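Local structure of rifamycin polyketide synthase (Amycolatopsis mediterranei, 4LN9) at residues A[213-218]-A[243-248]. The protein is a modular polyketide synthase whose terminal module carries this dehydratase domain, which probably removes water from a beta-hydroxyacyl intermediate of rifamycin assembly. Numbering follows the deposited sequence.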
loop_
_atom_site.group_PDB
_atom_site.type_symbol
_atom_site.label_atom_id
_atom_site.label_comp_id
_atom_site.label_asym_id
_atom_site.label_seq_id
_atom_site.Cartn_x
_atom_site.Cartn_y
_atom_site.Cartn_z
ATOM N N THR A 213 20.794 40.381 -1.974
ATOM C CA THR A 213 20.831 40.000 -0.565
ATOM C C THR A 213 21.258 38.544 -0.377
ATOM O O THR A 213 20.651 37.634 -0.944
ATOM C CB THR A 213 19.448 40.199 0.090
ATOM O OG1 THR A 213 19.163 41.600 0.198
ATOM C CG2 THR A 213 19.415 39.570 1.476
ATOM N N GLU A 214 22.260 38.330 0.471
ATOM C CA GLU A 214 22.574 36.999 0.994
ATOM C C GLU A 214 22.278 36.946 2.488
ATOM O O GLU A 214 22.657 37.849 3.233
ATOM C CB GLU A 214 24.056 36.680 0.774
ATOM C CG GLU A 214 24.515 36.735 -0.672
ATOM C CD GLU A 214 26.021 36.602 -0.804
ATOM O OE1 GLU A 214 26.730 37.591 -0.526
ATOM O OE2 GLU A 214 26.495 35.505 -1.165
ATOM N N THR A 215 21.668 35.851 2.933
ATOM C CA THR A 215 21.514 35.580 4.358
ATOM C C THR A 215 22.340 34.359 4.758
ATOM O O THR A 215 22.209 33.290 4.162
ATOM C CB THR A 215 20.039 35.323 4.722
ATOM O OG1 THR A 215 19.249 36.465 4.365
ATOM C CG2 THR A 215 19.890 35.055 6.212
ATOM N N PHE A 216 23.204 34.533 5.754
ATOM C CA PHE A 216 23.997 33.433 6.293
ATOM C C PHE A 216 23.515 33.089 7.699
ATOM O O PHE A 216 23.094 33.972 8.445
ATOM C CB PHE A 216 25.478 33.825 6.328
ATOM C CG PHE A 216 26.039 34.178 4.980
ATOM C CD1 PHE A 216 26.280 33.192 4.039
ATOM C CD2 PHE A 216 26.224 35.504 4.616
ATOM C CE1 PHE A 216 26.758 33.513 2.782
ATOM C CE2 PHE A 216 26.727 35.830 3.370
ATOM C CZ PHE A 216 26.971 34.835 2.443
ATOM N N ALA A 217 23.498 31.804 8.036
ATOM C CA ALA A 217 23.032 31.402 9.357
ATOM C C ALA A 217 23.691 30.123 9.843
ATOM O O ALA A 217 24.106 29.280 9.046
ATOM C CB ALA A 217 21.518 31.264 9.375
ATOM N N GLU A 218 23.835 30.014 11.160
ATOM C CA GLU A 218 24.086 28.729 11.785
ATOM C C GLU A 218 22.800 28.187 12.379
ATOM O O GLU A 218 22.044 28.909 13.032
ATOM C CB GLU A 218 25.174 28.846 12.857
ATOM C CG GLU A 218 26.538 29.234 12.298
ATOM C CD GLU A 218 27.651 29.196 13.331
ATOM O OE1 GLU A 218 27.554 28.404 14.296
ATOM O OE2 GLU A 218 28.685 29.860 13.103
ATOM N N LEU A 243 15.604 27.853 6.180
ATOM C CA LEU A 243 14.908 28.791 5.305
ATOM C C LEU A 243 14.289 29.965 6.067
ATOM O O LEU A 243 14.274 31.094 5.572
ATOM C CB LEU A 243 13.839 28.065 4.484
ATOM C CG LEU A 243 14.349 27.091 3.419
ATOM C CD1 LEU A 243 13.244 26.138 2.993
ATOM C CD2 LEU A 243 14.906 27.845 2.220
ATOM N N HIS A 244 13.781 29.706 7.269
ATOM C CA HIS A 244 13.114 30.758 8.034
ATOM C C HIS A 244 14.059 31.682 8.767
ATOM O O HIS A 244 13.663 32.782 9.162
ATOM C CB HIS A 244 12.004 30.207 8.938
ATOM C CG HIS A 244 12.498 29.567 10.221
ATOM N ND1 HIS A 244 11.972 28.420 10.694
ATOM C CD2 HIS A 244 13.294 30.078 11.246
ATOM C CE1 HIS A 244 12.497 28.149 11.905
ATOM N NE2 HIS A 244 13.321 29.156 12.234
ATOM N N SER A 245 15.359 31.413 8.616
ATOM C CA SER A 245 16.389 32.374 9.003
ATOM C C SER A 245 16.214 33.722 8.301
ATOM O O SER A 245 16.492 34.771 8.883
ATOM C CB SER A 245 17.785 31.809 8.728
ATOM O OG SER A 245 18.054 31.774 7.337
ATOM N N THR A 246 15.683 33.693 7.082
ATOM C CA THR A 246 15.407 34.921 6.335
ATOM C C THR A 246 14.333 35.765 7.016
ATOM O O THR A 246 14.364 36.995 6.957
ATOM C CB THR A 246 14.975 34.628 4.884
ATOM O OG1 THR A 246 13.863 33.722 4.883
ATOM C CG2 THR A 246 16.125 34.020 4.095
ATOM N N MET A 247 13.361 35.092 7.626
ATOM C CA MET A 247 12.280 35.766 8.337
ATOM C C MET A 247 12.765 36.252 9.695
ATOM O O MET A 247 12.519 37.395 10.083
ATOM C CB MET A 247 11.095 34.818 8.529
ATOM C CG MET A 247 10.241 34.626 7.289
ATOM S SD MET A 247 9.284 33.099 7.359
ATOM C CE MET A 247 8.643 33.179 9.030
ATOM N N VAL A 248 13.425 35.362 10.430
ATOM C CA VAL A 248 14.106 35.740 11.660
ATOM C C VAL A 248 14.988 36.965 11.440
ATOM O O VAL A 248 14.953 37.915 12.222
ATOM C CB VAL A 248 14.964 34.584 12.211
ATOM C CG1 VAL A 248 15.902 35.091 13.296
ATOM C CG2 VAL A 248 14.074 33.473 12.744
#
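Thr246, whose methyl faces Thr215 of the strand, sends its hydroxyl back to its own helix: OG1 donates to the carbonyl O of Leu243 at 2.7 Å, approaching almost in line with the C=O bond (168°). Leu243 O thus accepts both the hydroxyl and, weakly, the backbone N of Thr246, at the point where the helix kinks. With OG1 lodged between the backbone N and the carbonyl carbon (chi1 54°), Thr246 CG2 lies 4.0 Å from Thr215 OG1; the two side chains cross at about a right angle. At the preceding residue, Ser245 CB packs on Ala217 CB at 3.8 Å, and Ser245 OG, hydrogen-bonded to the carbonyl of Ala242, lies 3.9 Å from Thr215 CG2. No hydrogen bond joins strand to helix. Small side chains allow a close fit, with the segment axes 8.4 Å apart at 108°. This is the hotdog arrangement, a helix wrapped by a curved antiparallel sheet, here within the double hotdog of the dehydratase. Alternate residues Thr215 and Ala217 face the helix, while Phe216 points away from it, and its ring meets that of Phe165; strands 201-207 and 279-285 flank strand 214-220, and helix 183-190 packs against Met247 and Val248.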